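PDB 2WNR: exosome complex component Rrp42 from Methanothermobacter thermautotrophicus, which probably serves as a non-catalytic subunit of the RNA-degrading exosome, contributing to the structuring of the Rrp41 active site. Local coordinates for residues N57-P71 with K133-D147. Sequence-based numbering, arbitrary orientation.
Sequences NTQIIVGVKPQIGEP and KVWMLFLDLHIIDYD
Asn57 lies alongside Asp147, its amide nearly coplanar with the carboxylate, and a water bridges Asn57 N to Asp147 OD2. Next, a chi1 of -66° sets Thr58 OG1 beside its own backbone N and anti to the carbonyl carbon, where it accepts from Asp147 N at 2.8 Å and also hydrogen-bonds Gly148 O. At Gln59 the pairing slips by one residue in a classic beta bulge: Gln59 O accepts from both Ile144 N, at 3.0 Å, and Asp145 N, at 3.3 Å. The Asp145 carboxylate hydrogen-bonds, through both oxygens, to the backbone of a neighbouring subunit, a different protein. Past the bulge, antiparallel strands 58-69 and 133-145 pair regularly within the RNase PH-type sheet, Ile61, Gly63 and Lys65 exchanging backbone bonds with His142, Asp140 and Phe138. Ile60 lies beside Ile143, and Val62 CG2 rests 3.9 Å from Leu141 CG, on the face packed against helix 150-164; the face of Ile61 and Lys65 meets that other protein, whose basic side chain pairs with Asp140. Pro66 CB abuts Trp135 CE3 at 3.7 Å. Ile68 then lays CG1 over one face of the Trp135 six-membered ring, 3.7 Å from its centroid, a CH-pi contact. Without that indole, say with an alanine here, Pro66 and Ile68 would probably lose the surface they share and a gap would open beside both. At Gly69, Met136 CE sits 3.5 Å from Gly69 N.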
loop_
_atom_site.group_PDB
_atom_site.type_symbol
_atom_site.label_atom_id
_atom_site.label_comp_id
_atom_site.label_asym_id
_atom_site.label_seq_id
_atom_site.Cartn_x
_atom_site.Cartn_y
_atom_site.Cartn_z
ATOM N N ASN A 57 -34.709 -2.315 1.946
ATOM C CA ASN A 57 -33.888 -1.504 2.840
ATOM C C ASN A 57 -32.471 -1.300 2.335
ATOM O O ASN A 57 -31.727 -0.491 2.893
ATOM C CB ASN A 57 -33.862 -2.100 4.245
ATOM C CG ASN A 57 -35.135 -1.851 4.997
ATOM O OD1 ASN A 57 -35.745 -0.795 4.859
ATOM N ND2 ASN A 57 -35.547 -2.820 5.808
ATOM N N THR A 58 -32.096 -2.045 1.299
ATOM C CA THR A 58 -30.795 -1.892 0.667
ATOM C C THR A 58 -30.712 -0.490 0.086
ATOM O O THR A 58 -31.530 -0.099 -0.742
ATOM C CB THR A 58 -30.548 -2.972 -0.426
ATOM O OG1 THR A 58 -30.464 -4.258 0.196
ATOM C CG2 THR A 58 -29.264 -2.727 -1.162
ATOM N N GLN A 59 -29.725 0.266 0.548
ATOM C CA GLN A 59 -29.617 1.663 0.184
ATOM C C GLN A 59 -28.250 1.991 -0.391
ATOM O O GLN A 59 -27.228 1.669 0.207
ATOM C CB GLN A 59 -29.918 2.540 1.393
ATOM C CG GLN A 59 -29.980 4.018 1.083
ATOM C CD GLN A 59 -30.499 4.824 2.244
ATOM O OE1 GLN A 59 -31.161 4.295 3.139
ATOM N NE2 GLN A 59 -30.216 6.115 2.232
ATOM N N ILE A 60 -28.242 2.630 -1.552
ATOM C CA ILE A 60 -27.010 2.997 -2.230
ATOM C C ILE A 60 -27.099 4.447 -2.684
ATOM O O ILE A 60 -28.098 4.864 -3.263
ATOM C CB ILE A 60 -26.731 2.080 -3.462
ATOM C CG1 ILE A 60 -26.399 0.657 -3.014
ATOM C CG2 ILE A 60 -25.584 2.624 -4.322
ATOM C CD1 ILE A 60 -26.186 -0.299 -4.157
ATOM N N ILE A 61 -26.052 5.213 -2.408
ATOM C CA ILE A 61 -25.911 6.546 -2.961
ATOM C C ILE A 61 -24.801 6.562 -4.008
ATOM O O ILE A 61 -23.709 6.059 -3.770
ATOM C CB ILE A 61 -25.619 7.565 -1.871
ATOM C CG1 ILE A 61 -26.841 7.698 -0.956
ATOM C CG2 ILE A 61 -25.227 8.911 -2.486
ATOM C CD1 ILE A 61 -26.535 8.321 0.359
ATOM N N VAL A 62 -25.095 7.122 -5.172
ATOM C CA VAL A 62 -24.112 7.200 -6.237
ATOM C C VAL A 62 -23.838 8.650 -6.587
ATOM O O VAL A 62 -24.753 9.450 -6.698
ATOM C CB VAL A 62 -24.557 6.417 -7.499
ATOM C CG1 VAL A 62 -23.572 6.614 -8.643
ATOM C CG2 VAL A 62 -24.701 4.943 -7.188
ATOM N N GLY A 63 -22.569 8.988 -6.747
ATOM C CA GLY A 63 -22.196 10.297 -7.241
ATOM C C GLY A 63 -21.439 10.166 -8.546
ATOM O O GLY A 63 -20.686 9.206 -8.744
ATOM N N VAL A 64 -21.649 11.127 -9.441
ATOM C CA VAL A 64 -20.918 11.181 -10.696
ATOM C C VAL A 64 -20.082 12.459 -10.693
ATOM O O VAL A 64 -20.627 13.561 -10.625
ATOM C CB VAL A 64 -21.851 11.150 -11.936
ATOM C CG1 VAL A 64 -21.024 11.129 -13.214
ATOM C CG2 VAL A 64 -22.773 9.953 -11.908
ATOM N N LYS A 65 -18.760 12.299 -10.760
ATOM C CA LYS A 65 -17.827 13.423 -10.695
ATOM C C LYS A 65 -16.954 13.466 -11.942
ATOM O O LYS A 65 -16.041 12.655 -12.083
ATOM C CB LYS A 65 -16.948 13.334 -9.439
ATOM C CG LYS A 65 -17.700 13.467 -8.109
ATOM C CD LYS A 65 -18.325 14.849 -7.919
ATOM C CE LYS A 65 -17.294 15.914 -7.565
ATOM N NZ LYS A 65 -17.952 17.228 -7.283
ATOM N N PRO A 66 -17.248 14.408 -12.857
ATOM C CA PRO A 66 -16.511 14.591 -14.098
ATOM C C PRO A 66 -15.181 15.289 -13.866
ATOM O O PRO A 66 -15.068 16.170 -13.012
ATOM C CB PRO A 66 -17.423 15.506 -14.900
ATOM C CG PRO A 66 -18.123 16.293 -13.873
ATOM C CD PRO A 66 -18.392 15.328 -12.777
ATOM N N GLN A 67 -14.186 14.899 -14.643
ATOM C CA GLN A 67 -12.846 15.422 -14.484
ATOM C C GLN A 67 -12.118 15.340 -15.821
ATOM O O GLN A 67 -12.450 14.504 -16.673
ATOM C CB GLN A 67 -12.119 14.600 -13.433
ATOM C CG GLN A 67 -10.877 15.239 -12.860
ATOM C CD GLN A 67 -10.236 14.352 -11.827
ATOM O OE1 GLN A 67 -10.910 13.854 -10.922
ATOM N NE2 GLN A 67 -8.932 14.135 -11.960
ATOM N N ILE A 68 -11.133 16.206 -16.012
ATOM C CA ILE A 68 -10.414 16.247 -17.280
ATOM C C ILE A 68 -9.027 15.628 -17.161
ATOM O O ILE A 68 -8.270 15.964 -16.240
ATOM C CB ILE A 68 -10.325 17.684 -17.824
ATOM C CG1 ILE A 68 -11.721 18.157 -18.237
ATOM C CG2 ILE A 68 -9.354 17.759 -19.005
ATOM C CD1 ILE A 68 -11.812 19.624 -18.620
ATOM N N GLY A 69 -8.699 14.727 -18.088
ATOM C CA GLY A 69 -7.353 14.154 -18.161
ATOM C C GLY A 69 -7.015 13.414 -19.439
ATOM O O GLY A 69 -7.747 13.495 -20.432
ATOM N N GLU A 70 -5.881 12.711 -19.409
ATOM C CA GLU A 70 -5.414 11.859 -20.510
ATOM C C GLU A 70 -6.361 10.685 -20.778
ATOM O O GLU A 70 -6.785 10.001 -19.834
ATOM C CB GLU A 70 -4.015 11.295 -20.209
ATOM C CG GLU A 70 -2.844 12.260 -20.399
ATOM C CD GLU A 70 -1.526 11.707 -19.846
ATOM O OE1 GLU A 70 -1.526 11.100 -18.741
ATOM O OE2 GLU A 70 -0.482 11.901 -20.510
ATOM N N PRO A 71 -6.716 10.469 -22.063
ATOM C CA PRO A 71 -7.342 9.230 -22.523
ATOM C C PRO A 71 -6.324 8.092 -22.607
ATOM O O PRO A 71 -5.112 8.348 -22.627
ATOM C CB PRO A 71 -7.831 9.590 -23.931
ATOM C CG PRO A 71 -6.931 10.703 -24.370
ATOM C CD PRO A 71 -6.741 11.501 -23.114
ATOM N N LYS A 133 -6.764 15.241 -23.992
ATOM C CA LYS A 133 -7.750 15.742 -23.018
ATOM C C LYS A 133 -9.151 15.199 -23.282
ATOM O O LYS A 133 -9.701 15.385 -24.366
ATOM C CB LYS A 133 -7.787 17.275 -23.007
ATOM C CG LYS A 133 -6.492 17.954 -22.574
ATOM C CD LYS A 133 -6.479 18.231 -21.089
ATOM C CE LYS A 133 -5.332 19.133 -20.686
ATOM N NZ LYS A 133 -4.038 18.402 -20.694
ATOM N N VAL A 134 -9.712 14.511 -22.294
ATOM C CA VAL A 134 -11.095 14.040 -22.363
ATOM C C VAL A 134 -11.780 14.105 -20.994
ATOM O O VAL A 134 -11.121 14.250 -19.968
ATOM C CB VAL A 134 -11.245 12.583 -22.929
ATOM C CG1 VAL A 134 -10.612 12.416 -24.312
ATOM C CG2 VAL A 134 -10.832 11.500 -21.924
ATOM N N TRP A 135 -13.102 13.979 -20.990
ATOM C CA TRP A 135 -13.864 13.941 -19.754
ATOM C C TRP A 135 -13.772 12.567 -19.089
ATOM O O TRP A 135 -14.041 11.541 -19.713
ATOM C CB TRP A 135 -15.329 14.316 -19.995
ATOM C CG TRP A 135 -15.609 15.792 -19.986
ATOM C CD1 TRP A 135 -16.078 16.538 -21.026
ATOM C CD2 TRP A 135 -15.456 16.695 -18.883
ATOM N NE1 TRP A 135 -16.222 17.848 -20.646
ATOM C CE2 TRP A 135 -15.850 17.975 -19.335
ATOM C CE3 TRP A 135 -15.027 16.547 -17.554
ATOM C CZ2 TRP A 135 -15.825 19.105 -18.512
ATOM C CZ3 TRP A 135 -14.999 17.676 -16.731
ATOM C CH2 TRP A 135 -15.395 18.939 -17.220
ATOM N N MET A 136 -13.383 12.558 -17.823
ATOM C CA MET A 136 -13.351 11.321 -17.054
ATOM C C MET A 136 -14.489 11.323 -16.047
ATOM O O MET A 136 -14.559 12.193 -15.169
ATOM C CB MET A 136 -12.020 11.168 -16.330
ATOM C CG MET A 136 -10.830 11.040 -17.257
ATOM S SD MET A 136 -9.285 10.768 -16.377
ATOM C CE MET A 136 -9.066 12.334 -15.514
ATOM N N LEU A 137 -15.387 10.357 -16.196
ATOM C CA LEU A 137 -16.546 10.231 -15.318
ATOM C C LEU A 137 -16.262 9.258 -14.189
ATOM O O LEU A 137 -16.207 8.052 -14.420
ATOM C CB LEU A 137 -17.750 9.738 -16.117
ATOM C CG LEU A 137 -18.744 10.694 -16.771
ATOM C CD1 LEU A 137 -18.140 12.006 -17.240
ATOM C CD2 LEU A 137 -19.419 9.965 -17.922
ATOM N N PHE A 138 -16.073 9.776 -12.978
ATOM C CA PHE A 138 -15.923 8.911 -11.798
ATOM C C PHE A 138 -17.290 8.533 -11.257
ATOM O O PHE A 138 -17.969 9.337 -10.629
ATOM C CB PHE A 138 -15.102 9.588 -10.697
ATOM C CG PHE A 138 -13.636 9.694 -11.006
ATOM C CD1 PHE A 138 -12.760 8.679 -10.632
ATOM C CD2 PHE A 138 -13.124 10.808 -11.667
ATOM C CE1 PHE A 138 -11.387 8.772 -10.916
ATOM C CE2 PHE A 138 -11.764 10.905 -11.946
ATOM C CZ PHE A 138 -10.897 9.878 -11.566
ATOM N N LEU A 139 -17.707 7.309 -11.532
ATOM C CA LEU A 139 -18.913 6.770 -10.938
ATOM C C LEU A 139 -18.547 6.163 -9.582
ATOM O O LEU A 139 -17.810 5.181 -9.523
ATOM C CB LEU A 139 -19.522 5.720 -11.862
ATOM C CG LEU A 139 -20.335 6.169 -13.082
ATOM C CD1 LEU A 139 -19.807 7.429 -13.745
ATOM C CD2 LEU A 139 -20.385 5.053 -14.092
ATOM N N ASP A 140 -19.038 6.769 -8.505
ATOM C CA ASP A 140 -18.741 6.308 -7.149
ATOM C C ASP A 140 -19.985 5.794 -6.410
ATOM O O ASP A 140 -20.921 6.546 -6.124
ATOM C CB ASP A 140 -18.036 7.403 -6.348
ATOM C CG ASP A 140 -16.575 7.543 -6.721
ATOM O OD1 ASP A 140 -15.827 6.551 -6.530
ATOM O OD2 ASP A 140 -16.173 8.640 -7.190
ATOM N N LEU A 141 -19.986 4.500 -6.116
ATOM C CA LEU A 141 -21.133 3.851 -5.508
ATOM C C LEU A 141 -20.885 3.713 -4.020
ATOM O O LEU A 141 -19.888 3.131 -3.601
ATOM C CB LEU A 141 -21.371 2.476 -6.149
ATOM C CG LEU A 141 -21.876 2.357 -7.597
ATOM C CD1 LEU A 141 -21.124 3.234 -8.576
ATOM C CD2 LEU A 141 -21.813 0.901 -8.063
ATOM N N HIS A 142 -21.796 4.261 -3.227
ATOM C CA HIS A 142 -21.623 4.328 -1.786
ATOM C C HIS A 142 -22.694 3.471 -1.115
ATOM O O HIS A 142 -23.864 3.870 -1.010
ATOM C CB HIS A 142 -21.702 5.784 -1.324
ATOM C CG HIS A 142 -20.649 6.163 -0.332
ATOM N ND1 HIS A 142 -19.310 6.235 -0.654
ATOM C CD2 HIS A 142 -20.738 6.507 0.975
ATOM C CE1 HIS A 142 -18.619 6.598 0.411
ATOM N NE2 HIS A 142 -19.461 6.767 1.414
ATOM N N ILE A 143 -22.301 2.281 -0.672
ATOM C CA ILE A 143 -23.273 1.357 -0.111
ATOM C C ILE A 143 -23.475 1.730 1.358
ATOM O O ILE A 143 -22.558 1.638 2.169
ATOM C CB ILE A 143 -22.890 -0.131 -0.334
ATOM C CG1 ILE A 143 -23.012 -0.533 -1.814
ATOM C CG2 ILE A 143 -23.814 -1.029 0.419
ATOM C CD1 ILE A 143 -21.976 0.061 -2.758
ATOM N N ILE A 144 -24.696 2.163 1.662
ATOM C CA ILE A 144 -25.076 2.765 2.931
ATOM C C ILE A 144 -25.739 1.748 3.856
ATOM O O ILE A 144 -25.587 1.813 5.075
ATOM C CB ILE A 144 -26.042 3.955 2.660
ATOM C CG1 ILE A 144 -25.367 5.030 1.782
ATOM C CG2 ILE A 144 -26.564 4.570 3.920
ATOM C CD1 ILE A 144 -24.068 5.628 2.335
ATOM N N ASP A 145 -26.470 0.806 3.266
ATOM C CA ASP A 145 -27.270 -0.173 4.004
ATOM C C ASP A 145 -27.381 -1.396 3.102
ATOM O O ASP A 145 -27.660 -1.266 1.901
ATOM C CB ASP A 145 -28.662 0.401 4.282
ATOM C CG ASP A 145 -29.170 0.133 5.716
ATOM O OD1 ASP A 145 -28.535 -0.606 6.505
ATOM O OD2 ASP A 145 -30.238 0.687 6.053
ATOM N N TYR A 146 -27.132 -2.577 3.652
ATOM C CA TYR A 146 -27.200 -3.797 2.852
ATOM C C TYR A 146 -28.212 -4.780 3.420
ATOM O O TYR A 146 -28.001 -5.352 4.496
ATOM C CB TYR A 146 -25.815 -4.440 2.698
ATOM C CG TYR A 146 -25.831 -5.856 2.148
ATOM C CD1 TYR A 146 -26.382 -6.143 0.897
ATOM C CD2 TYR A 146 -25.292 -6.911 2.885
ATOM C CE1 TYR A 146 -26.403 -7.446 0.396
ATOM C CE2 TYR A 146 -25.305 -8.216 2.394
ATOM C CZ TYR A 146 -25.863 -8.476 1.150
ATOM O OH TYR A 146 -25.871 -9.767 0.665
ATOM N N ASP A 147 -29.311 -4.969 2.694
ATOM C CA ASP A 147 -30.367 -5.880 3.122
ATOM C C ASP A 147 -30.757 -6.788 1.960
ATOM O O ASP A 147 -31.907 -7.210 1.862
ATOM C CB ASP A 147 -31.582 -5.092 3.649
ATOM C CG ASP A 147 -32.474 -5.914 4.587
ATOM O OD1 ASP A 147 -32.013 -6.948 5.122
ATOM O OD2 ASP A 147 -33.647 -5.517 4.817
HETATM O O HOH W 1 -35.154 -4.850 2.667
#